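Local coordinates for histone-lysine N-methyltransferase, H3 lysine-9 specific SUVH6 (PDB 6A5K), which transfers methyl groups from S-adenosylmethionine to H3K9 in chromatin and, through its SRA domain, probably reads DNA methylated in non-CG contexts, at residues Gly62-Gly67 / Val107-Val112; Ile314-Asp319 / Leu344-His349; Phe403-Arg408 / Glu435-Thr440. The protein carries 1 engineered substitution. One frame throughout, in Å; residues are numbered along the deposited sequence.

The three contacts follow one another along the chain and none touches another. Contact 1 belongs to the SRA domain and lies on the opposite side of the chain's centre from the other two, its centre about 39 Å from that of contact 2 and about 47 Å from that of contact 3. Contact 2 packs a pre-SET loop, 314-319, on segment 344-349, which follows the zinc-binding cysteines; the L344 side chain is about 4 Å from a zinc ion. Contact 3 pairs two strands of the SET domain, where the F403 side chain is about 8 Å from bound S-adenosylmethionine. Contacts 2 and 3 are the closest pair, nearest atoms about 13 Å and centres about 23 Å apart.

Contact 1. Residues Gly62-Gly67 / Val107-Val112; sequences GVHILG and VATSIV
Between L66-G67 and T109 no direct hydrogen bond forms, and one water takes its place: it accepts from G67 N at 2.9 Å and donates to T109 O at 2.8 Å. The loop 62-67 thus runs past strand 105-113 without pairing with it, the nearest CA atoms, those of L66 and T109, being 5.5 Å apart. T109 supplies most of the meeting surface on the strand side. Its CB lies 3.7 Å from I65 O, and its methyl CG2 also packs on that carbonyl while meeting the L66 side chain obliquely. L66 works through a single branch, CD1, which reaches A108 O at 3.7 Å and V107 CG2 at 4.2 Å. With chi1 at -161°, L66 CG stands opposite its own backbone N, and this swings the isobutyl group along the strand toward V107. Beyond T109 comes the H64 imidazole, which crosses the threonine side chain at about a right angle. T109 OG1 lies in the plane of that ring, 3.9 Å from the edge atom H64 CD2, a van der Waals approach. The two polar groups turn instead to one residue of strand 97-102: H64 NE2 bonds to D98 OD1, while T109 OG1 makes a weak bond to D98 O. R172 fastens the loop from the neighbouring parallel strand, its NH1 bonding to both I65 O and G67 O. T109 and S110 both face D98, and T109, with psi at -35°, breaks the regular extended run. This is a classic beta bulge in the hairpin of strands 97-102 and 105-113, on whose flank a loop of the SRA domain is held by packing, an arginine and a water.

Contact 2. Residues Ile314-Asp319 / Leu344-His349; sequences IPYNFD and LRVTQH
One face of the Y316 ring is occupied by the V346 methyl CG2, which stands 3.5 Å from the ring centroid and only 5° off the normal, a nearly centred CH-pi contact. At the ring's edge, close to its plane, L344 CD2 approaches Y316 CD2 at 4.5 Å. Past the phenol end, T347 CG2 lies 3.6 Å from Y316 OH, its side chain crossing the tyrosine at about a right angle; the hydroxyl finds its hydrogen bond outside the two segments. Placing V346 CG1 anti to the backbone N (chi1 178°) leaves CG2 beside that N and aimed at the middle of the ring. The same L344 CD2 packs more closely on P315 CD, at 3.5 Å, and on I314 CG2, at 3.8 Å. Strand 477-482 adds F481 against Y316 and T347, and I329 packs on both P315 and Y316. E331 takes T347 OG1 through OE2 and V346 N through OE1. Within 344-349, R345 NH1 donates to a lone pair of Q348 OE1 at 3.0 Å, nearly in the guanidinium plane. No hydrogen bond crosses between the segments, so their buried contact rests on methyl, proline and ring surfaces, an apolar junction beside the zinc cluster of the pre-SET region, where C332 and C342 bind metal.

Contact 3. Residues Phe403-Arg408 / Glu435-Thr440; sequences FDIGNR and ESSGFT
Residues F403-N407 and E435-T440 run antiparallel, their end-to-end directions 169° apart. D404 and T440 form a non-hydrogen-bonded pair with CA atoms 4.5 Å apart; next to it I405 N donates to F439 O at 3.1 Å, in the carbonyl plane and with an N-H...O angle of 148°. T440 CA adds a CA-H...O contact to F403 O at 3.4 Å. The chain of 435-440 turns a corner at G438, and before it the pairing is loose: N407 N reaches E435 O only weakly, and a water receives the S437 N-H while lying close to I405 O. G406 takes a positive phi, and its backbone passes close to E435 O. I405 faces the partner strand, its CG2 3.7 Å from S437 CB and its CD1 4.2 Å from F439 CB. S437 OG accepts from F439 N, an ST turn at the corner, and also bonds to R474 O. Beside E435, N407 and S436 join side chain to side chain: S436 OG donates to a lone pair of N407 OD1 at 2.6 Å. N407 CG lies beside its own backbone N, opposite the carbonyl carbon (chi1 -57°), which brings OD1 to S436 OG. Within 403-408, R408 curls back and grips D404 O side-on with NE and NH2, the oxygen lying in the guanidinium plane. R408 CZ sits 3.3 Å above the plane of the F403 ring, toward the rim, so the flat group is held by carbonyl and aromatic together. T440 OG1 turns to D389, next to strand 385-388. That strand borders 436-442 on its other side from 402-406, and together the three form a small antiparallel sheet of the SET domain, with the F403 side chain about 8 Å from bound S-adenosylmethionine.

Contact 1. Residues Gly62-Gly67 / Val107-Val112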
loop_
_atom_site.group_PDB
_atom_site.type_symbol
_atom_site.label_atom_id
_atom_site.label_comp_id
_atom_site.label_asym_id
_atom_site.label_seq_id
_atom_site.Cartn_x
_atom_site.Cartn_y
_atom_site.Cartn_z
ATOM N N GLY A 62 10.697 20.390 -13.958
ATOM C CA GLY A 62 10.984 21.447 -14.908
ATOM C C GLY A 62 10.112 21.405 -16.150
ATOM O O GLY A 62 10.272 22.237 -17.042
ATOM N N VAL A 63 9.197 20.438 -16.223
ATOM C CA VAL A 63 8.312 20.324 -17.384
ATOM C C VAL A 63 6.862 20.010 -17.023
ATOM O O VAL A 63 6.586 19.335 -16.032
ATOM C CB VAL A 63 8.798 19.238 -18.374
ATOM C CG1 VAL A 63 10.193 19.569 -18.909
ATOM C CG2 VAL A 63 8.784 17.868 -17.722
ATOM N N HIS A 64 5.943 20.513 -17.846
ATOM C CA HIS A 64 4.525 20.166 -17.761
ATOM C C HIS A 64 4.215 19.085 -18.786
ATOM O O HIS A 64 4.785 19.079 -19.877
ATOM C CB HIS A 64 3.634 21.391 -18.012
ATOM C CG HIS A 64 3.372 22.217 -16.790
ATOM N ND1 HIS A 64 4.260 23.154 -16.317
ATOM C CD2 HIS A 64 2.305 22.249 -15.952
ATOM C CE1 HIS A 64 3.759 23.728 -15.233
ATOM N NE2 HIS A 64 2.575 23.196 -14.995
ATOM N N ILE A 65 3.312 18.176 -18.436
ATOM C CA ILE A 65 2.908 17.099 -19.335
ATOM C C ILE A 65 1.417 17.162 -19.683
ATOM O O ILE A 65 0.574 17.277 -18.794
ATOM C CB ILE A 65 3.206 15.718 -18.712
ATOM C CG1 ILE A 65 4.702 15.583 -18.411
ATOM C CG2 ILE A 65 2.738 14.601 -19.638
ATOM C CD1 ILE A 65 5.057 14.355 -17.611
ATOM N N LEU A 66 1.095 17.076 -20.972
ATOM C CA LEU A 66 -0.298 16.968 -21.396
ATOM C C LEU A 66 -0.670 15.513 -21.658
ATOM O O LEU A 66 -0.050 14.848 -22.490
ATOM C CB LEU A 66 -0.552 17.811 -22.646
ATOM C CG LEU A 66 -2.009 18.164 -22.971
ATOM C CD1 LEU A 66 -2.666 18.921 -21.825
ATOM C CD2 LEU A 66 -2.083 18.976 -24.264
ATOM N N GLY A 67 -1.677 15.020 -20.942
ATOM C CA GLY A 67 -2.154 13.663 -21.135
ATOM C C GLY A 67 -1.563 12.671 -20.147
ATOM O O GLY A 67 -1.348 13.000 -18.978
ATOM N N VAL A 107 -3.661 25.747 -21.755
ATOM C CA VAL A 107 -4.717 24.790 -21.475
ATOM C C VAL A 107 -4.401 24.097 -20.168
ATOM O O VAL A 107 -3.234 23.988 -19.787
ATOM C CB VAL A 107 -4.875 23.739 -22.593
ATOM C CG1 VAL A 107 -5.274 24.408 -23.907
ATOM C CG2 VAL A 107 -3.595 22.912 -22.750
ATOM N N ALA A 108 -5.438 23.645 -19.473
ATOM C CA ALA A 108 -5.235 22.915 -18.228
ATOM C C ALA A 108 -4.542 21.587 -18.489
ATOM O O ALA A 108 -4.811 20.921 -19.489
ATOM C CB ALA A 108 -6.553 22.682 -17.522
ATOM N N THR A 109 -3.660 21.197 -17.577
ATOM C CA THR A 109 -3.032 19.890 -17.651
ATOM C C THR A 109 -3.646 18.966 -16.610
ATOM O O THR A 109 -3.784 17.761 -16.836
ATOM C CB THR A 109 -1.526 19.973 -17.417
ATOM O OG1 THR A 109 -1.284 20.692 -16.201
ATOM C CG2 THR A 109 -0.841 20.691 -18.587
ATOM N N SER A 110 -4.005 19.527 -15.459
ATOM C CA SER A 110 -4.537 18.669 -14.399
ATOM C C SER A 110 -5.350 19.452 -13.389
ATOM O O SER A 110 -5.105 20.630 -13.183
ATOM C CB SER A 110 -3.401 17.931 -13.685
ATOM O OG SER A 110 -2.531 18.855 -13.059
ATOM N N ILE A 111 -6.332 18.802 -12.772
ATOM C CA ILE A 111 -7.080 19.429 -11.694
ATOM C C ILE A 111 -7.200 18.492 -10.500
ATOM O O ILE A 111 -7.270 17.272 -10.657
ATOM C CB ILE A 111 -8.505 19.862 -12.135
ATOM C CG1 ILE A 111 -9.340 18.653 -12.566
ATOM C CG2 ILE A 111 -8.430 20.905 -13.247
ATOM C CD1 ILE A 111 -10.769 19.010 -13.003
ATOM N N VAL A 112 -7.217 19.072 -9.305
ATOM C CA VAL A 112 -7.532 18.302 -8.111
ATOM C C VAL A 112 -8.963 18.628 -7.705
ATOM O O VAL A 112 -9.270 19.770 -7.371
ATOM C CB VAL A 112 -6.573 18.603 -6.949
ATOM C CG1 VAL A 112 -6.943 17.751 -5.729
ATOM C CG2 VAL A 112 -5.142 18.342 -7.364
HETATM O O HOH W 1 -3.503 16.536 -19.349
#

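Contact 2. Residues Ile314-Asp319 / Leu344-His349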
loop_
_atom_site.group_PDB
_atom_site.type_symbol
_atom_site.label_atom_id
_atom_site.label_comp_id
_atom_site.label_asym_id
_atom_site.label_seq_id
_atom_site.Cartn_x
_atom_site.Cartn_y
_atom_site.Cartn_z
ATOM N N ILE A 314 11.788 2.357 18.163
ATOM C CA ILE A 314 10.457 1.812 17.923
ATOM C C ILE A 314 10.265 1.606 16.428
ATOM O O ILE A 314 10.288 2.575 15.671
ATOM C CB ILE A 314 9.352 2.770 18.436
ATOM C CG1 ILE A 314 9.633 3.205 19.871
ATOM C CG2 ILE A 314 7.982 2.120 18.329
ATOM C CD1 ILE A 314 9.559 2.079 20.852
ATOM N N PRO A 315 10.079 0.352 15.989
ATOM C CA PRO A 315 10.009 0.100 14.542
ATOM C C PRO A 315 8.662 0.456 13.901
ATOM O O PRO A 315 8.499 0.267 12.696
ATOM C CB PRO A 315 10.274 -1.407 14.442
ATOM C CG PRO A 315 9.820 -1.950 15.751
ATOM C CD PRO A 315 10.161 -0.898 16.764
ATOM N N TYR A 316 7.715 0.944 14.695
ATOM C CA TYR A 316 6.438 1.418 14.174
ATOM C C TYR A 316 6.277 2.897 14.497
ATOM O O TYR A 316 6.815 3.375 15.489
ATOM C CB TYR A 316 5.261 0.637 14.779
ATOM C CG TYR A 316 5.245 -0.852 14.498
ATOM C CD1 TYR A 316 4.834 -1.346 13.260
ATOM C CD2 TYR A 316 5.607 -1.768 15.484
ATOM C CE1 TYR A 316 4.808 -2.713 13.007
ATOM C CE2 TYR A 316 5.584 -3.136 15.236
ATOM C CZ TYR A 316 5.186 -3.602 14.002
ATOM O OH TYR A 316 5.165 -4.962 13.762
ATOM N N ASN A 317 5.527 3.624 13.674
ATOM C CA ASN A 317 5.085 4.955 14.073
ATOM C C ASN A 317 3.912 4.837 15.040
ATOM O O ASN A 317 3.341 3.763 15.205
ATOM C CB ASN A 317 4.694 5.806 12.859
ATOM C CG ASN A 317 5.895 6.210 12.023
ATOM O OD1 ASN A 317 5.963 5.911 10.833
ATOM N ND2 ASN A 317 6.854 6.885 12.649
ATOM N N PHE A 318 3.535 5.945 15.664
ATOM C CA PHE A 318 2.480 5.905 16.673
ATOM C C PHE A 318 1.114 5.561 16.069
ATOM O O PHE A 318 0.187 5.199 16.796
ATOM C CB PHE A 318 2.397 7.236 17.424
ATOM C CG PHE A 318 3.528 7.466 18.395
ATOM C CD1 PHE A 318 4.553 6.539 18.528
ATOM C CD2 PHE A 318 3.555 8.605 19.182
ATOM C CE1 PHE A 318 5.590 6.752 19.417
ATOM C CE2 PHE A 318 4.589 8.825 20.082
ATOM C CZ PHE A 318 5.610 7.894 20.198
ATOM N N ASP A 319 0.991 5.662 14.746
ATOM C CA ASP A 319 -0.275 5.352 14.089
ATOM C C ASP A 319 -0.357 3.888 13.633
ATOM O O ASP A 319 -1.289 3.499 12.926
ATOM C CB ASP A 319 -0.507 6.311 12.905
ATOM C CG ASP A 319 0.493 6.117 11.759
ATOM O OD1 ASP A 319 1.443 5.319 11.877
ATOM O OD2 ASP A 319 0.325 6.791 10.724
ATOM N N LEU A 344 4.306 -0.948 20.323
ATOM C CA LEU A 344 4.965 -2.188 19.938
ATOM C C LEU A 344 4.016 -3.389 19.935
ATOM O O LEU A 344 4.458 -4.527 20.041
ATOM C CB LEU A 344 6.140 -2.477 20.873
ATOM C CG LEU A 344 7.328 -1.524 20.783
ATOM C CD1 LEU A 344 8.416 -1.956 21.762
ATOM C CD2 LEU A 344 7.854 -1.491 19.354
ATOM N N ARG A 345 2.716 -3.137 19.844
ATOM C CA ARG A 345 1.758 -4.221 19.648
ATOM C C ARG A 345 0.940 -3.934 18.400
ATOM O O ARG A 345 0.018 -3.125 18.424
ATOM C CB ARG A 345 0.842 -4.390 20.864
ATOM C CG ARG A 345 1.551 -4.777 22.148
ATOM C CD ARG A 345 0.523 -4.979 23.259
ATOM N NE ARG A 345 1.118 -5.107 24.585
ATOM C CZ ARG A 345 1.471 -6.265 25.129
ATOM N NH1 ARG A 345 1.321 -7.390 24.438
ATOM N NH2 ARG A 345 1.991 -6.296 26.351
ATOM N N VAL A 346 1.297 -4.585 17.301
ATOM C CA VAL A 346 0.634 -4.329 16.027
ATOM C C VAL A 346 0.174 -5.629 15.366
ATOM O O VAL A 346 -1.023 -5.923 15.349
ATOM C CB VAL A 346 1.555 -3.548 15.057
ATOM C CG1 VAL A 346 0.858 -3.333 13.716
ATOM C CG2 VAL A 346 1.961 -2.214 15.662
ATOM N N THR A 347 1.113 -6.411 14.837
ATOM C CA THR A 347 0.751 -7.610 14.079
ATOM C C THR A 347 0.101 -8.678 14.968
ATOM O O THR A 347 -0.648 -9.528 14.482
ATOM C CB THR A 347 1.978 -8.237 13.346
ATOM O OG1 THR A 347 2.920 -8.757 14.297
ATOM C CG2 THR A 347 2.660 -7.206 12.486
ATOM N N GLN A 348 0.365 -8.626 16.270
ATOM C CA GLN A 348 -0.188 -9.638 17.167
ATOM C C GLN A 348 -1.710 -9.501 17.294
ATOM O O GLN A 348 -2.387 -10.427 17.733
ATOM C CB GLN A 348 0.468 -9.557 18.548
ATOM C CG GLN A 348 0.245 -8.238 19.276
ATOM C CD GLN A 348 1.146 -8.092 20.486
ATOM O OE1 GLN A 348 0.689 -8.163 21.623
ATOM N NE2 GLN A 348 2.436 -7.876 20.246
ATOM N N HIS A 349 -2.239 -8.349 16.894
ATOM C CA HIS A 349 -3.672 -8.091 16.983
ATOM C C HIS A 349 -4.455 -8.674 15.804
ATOM O O HIS A 349 -5.684 -8.592 15.764
ATOM C CB HIS A 349 -3.928 -6.589 17.095
ATOM C CG HIS A 349 -3.506 -6.002 18.403
ATOM N ND1 HIS A 349 -3.659 -6.670 19.602
ATOM C CD2 HIS A 349 -2.932 -4.816 18.711
ATOM C CE1 HIS A 349 -3.201 -5.921 20.585
ATOM N NE2 HIS A 349 -2.750 -4.787 20.070
#

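Contact 3. Residues Phe403-Arg408 / Glu435-Thr440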
loop_
_atom_site.group_PDB
_atom_site.type_symbol
_atom_site.label_atom_id
_atom_site.label_comp_id
_atom_site.label_asym_id
_atom_site.label_seq_id
_atom_site.Cartn_x
_atom_site.Cartn_y
_atom_site.Cartn_z
ATOM N N PHE A 403 6.141 -21.664 2.667
ATOM C CA PHE A 403 6.918 -20.445 2.866
ATOM C C PHE A 403 8.234 -20.810 3.535
ATOM O O PHE A 403 8.259 -21.191 4.706
ATOM C CB PHE A 403 6.167 -19.413 3.712
ATOM C CG PHE A 403 6.815 -18.050 3.714
ATOM C CD1 PHE A 403 7.878 -17.770 4.558
ATOM C CD2 PHE A 403 6.366 -17.052 2.856
ATOM C CE1 PHE A 403 8.481 -16.518 4.558
ATOM C CE2 PHE A 403 6.960 -15.800 2.852
ATOM C CZ PHE A 403 8.017 -15.535 3.709
ATOM N N ASP A 404 9.321 -20.689 2.782
ATOM C CA ASP A 404 10.657 -20.971 3.291
ATOM C C ASP A 404 11.108 -19.787 4.150
ATOM O O ASP A 404 11.324 -18.695 3.634
ATOM C CB ASP A 404 11.617 -21.215 2.116
ATOM C CG ASP A 404 12.990 -21.702 2.551
ATOM O OD1 ASP A 404 13.515 -21.244 3.582
ATOM O OD2 ASP A 404 13.553 -22.550 1.835
ATOM N N ILE A 405 11.238 -20.001 5.457
ATOM C CA ILE A 405 11.576 -18.912 6.377
ATOM C C ILE A 405 13.039 -18.478 6.219
ATOM O O ILE A 405 13.926 -19.315 6.051
ATOM C CB ILE A 405 11.319 -19.321 7.851
ATOM C CG1 ILE A 405 9.833 -19.652 8.065
ATOM C CG2 ILE A 405 11.782 -18.239 8.815
ATOM C CD1 ILE A 405 9.510 -20.131 9.472
ATOM N N GLY A 406 13.280 -17.170 6.244
ATOM C CA GLY A 406 14.635 -16.640 6.304
ATOM C C GLY A 406 15.153 -15.971 5.044
ATOM O O GLY A 406 14.672 -16.245 3.940
ATOM N N ASN A 407 16.152 -15.101 5.219
ATOM C CA ASN A 407 16.834 -14.417 4.105
ATOM C C ASN A 407 15.939 -13.645 3.140
ATOM O O ASN A 407 16.122 -13.726 1.924
ATOM C CB ASN A 407 17.656 -15.413 3.271
ATOM C CG ASN A 407 18.684 -16.158 4.088
ATOM O OD1 ASN A 407 18.545 -17.357 4.331
ATOM N ND2 ASN A 407 19.708 -15.443 4.549
ATOM N N ARG A 408 14.972 -12.904 3.660
ATOM C CA ARG A 408 14.072 -12.171 2.781
ATOM C C ARG A 408 14.105 -10.674 2.998
ATOM O O ARG A 408 13.467 -9.920 2.255
ATOM C CB ARG A 408 12.648 -12.667 2.951
ATOM C CG ARG A 408 12.458 -14.059 2.432
ATOM C CD ARG A 408 11.097 -14.515 2.790
ATOM N NE ARG A 408 10.908 -15.921 2.500
ATOM C CZ ARG A 408 10.290 -16.380 1.423
ATOM N NH1 ARG A 408 9.809 -15.538 0.514
ATOM N NH2 ARG A 408 10.159 -17.681 1.266
ATOM N N GLU A 435 19.248 -13.262 8.726
ATOM C CA GLU A 435 19.814 -14.564 9.060
ATOM C C GLU A 435 18.937 -15.693 8.512
ATOM O O GLU A 435 17.772 -15.482 8.177
ATOM C CB GLU A 435 19.997 -14.695 10.576
ATOM C CG GLU A 435 21.423 -14.436 11.035
ATOM C CD GLU A 435 21.502 -13.539 12.255
ATOM O OE1 GLU A 435 20.755 -13.786 13.225
ATOM O OE2 GLU A 435 22.303 -12.578 12.237
ATOM N N SER A 436 19.515 -16.884 8.400
ATOM C CA SER A 436 18.831 -18.026 7.806
ATOM C C SER A 436 18.055 -18.849 8.832
ATOM O O SER A 436 18.219 -18.680 10.043
ATOM C CB SER A 436 19.839 -18.929 7.090
ATOM O OG SER A 436 20.379 -18.286 5.947
ATOM N N SER A 437 17.217 -19.750 8.329
ATOM C CA SER A 437 16.416 -20.632 9.175
ATOM C C SER A 437 16.309 -22.023 8.555
ATOM O O SER A 437 16.350 -22.175 7.337
ATOM C CB SER A 437 15.019 -20.039 9.394
ATOM O OG SER A 437 14.096 -21.028 9.829
ATOM N N GLY A 438 16.166 -23.042 9.394
ATOM C CA GLY A 438 15.983 -24.388 8.891
ATOM C C GLY A 438 14.521 -24.790 8.872
ATOM O O GLY A 438 14.196 -25.981 8.837
ATOM N N PHE A 439 13.629 -23.804 8.894
ATOM C CA PHE A 439 12.201 -24.105 8.989
ATOM C C PHE A 439 11.345 -23.492 7.887
ATOM O O PHE A 439 11.701 -22.482 7.287
ATOM C CB PHE A 439 11.670 -23.671 10.354
ATOM C CG PHE A 439 12.256 -24.459 11.497
ATOM C CD1 PHE A 439 13.498 -24.127 12.015
ATOM C CD2 PHE A 439 11.582 -25.547 12.026
ATOM C CE1 PHE A 439 14.049 -24.853 13.055
ATOM C CE2 PHE A 439 12.127 -26.277 13.067
ATOM C CZ PHE A 439 13.361 -25.933 13.578
ATOM N N THR A 440 10.200 -24.127 7.656
ATOM C CA THR A 440 9.280 -23.778 6.577
ATOM C C THR A 440 7.852 -23.848 7.104
ATOM O O THR A 440 7.546 -24.671 7.972
ATOM C CB THR A 440 9.458 -24.737 5.367
ATOM O OG1 THR A 440 10.739 -24.514 4.766
ATOM C CG2 THR A 440 8.357 -24.547 4.307
HETATM O O HOH W 2 13.990 -22.390 5.725
HETATM O O HOH W 3 16.538 -19.458 5.418
#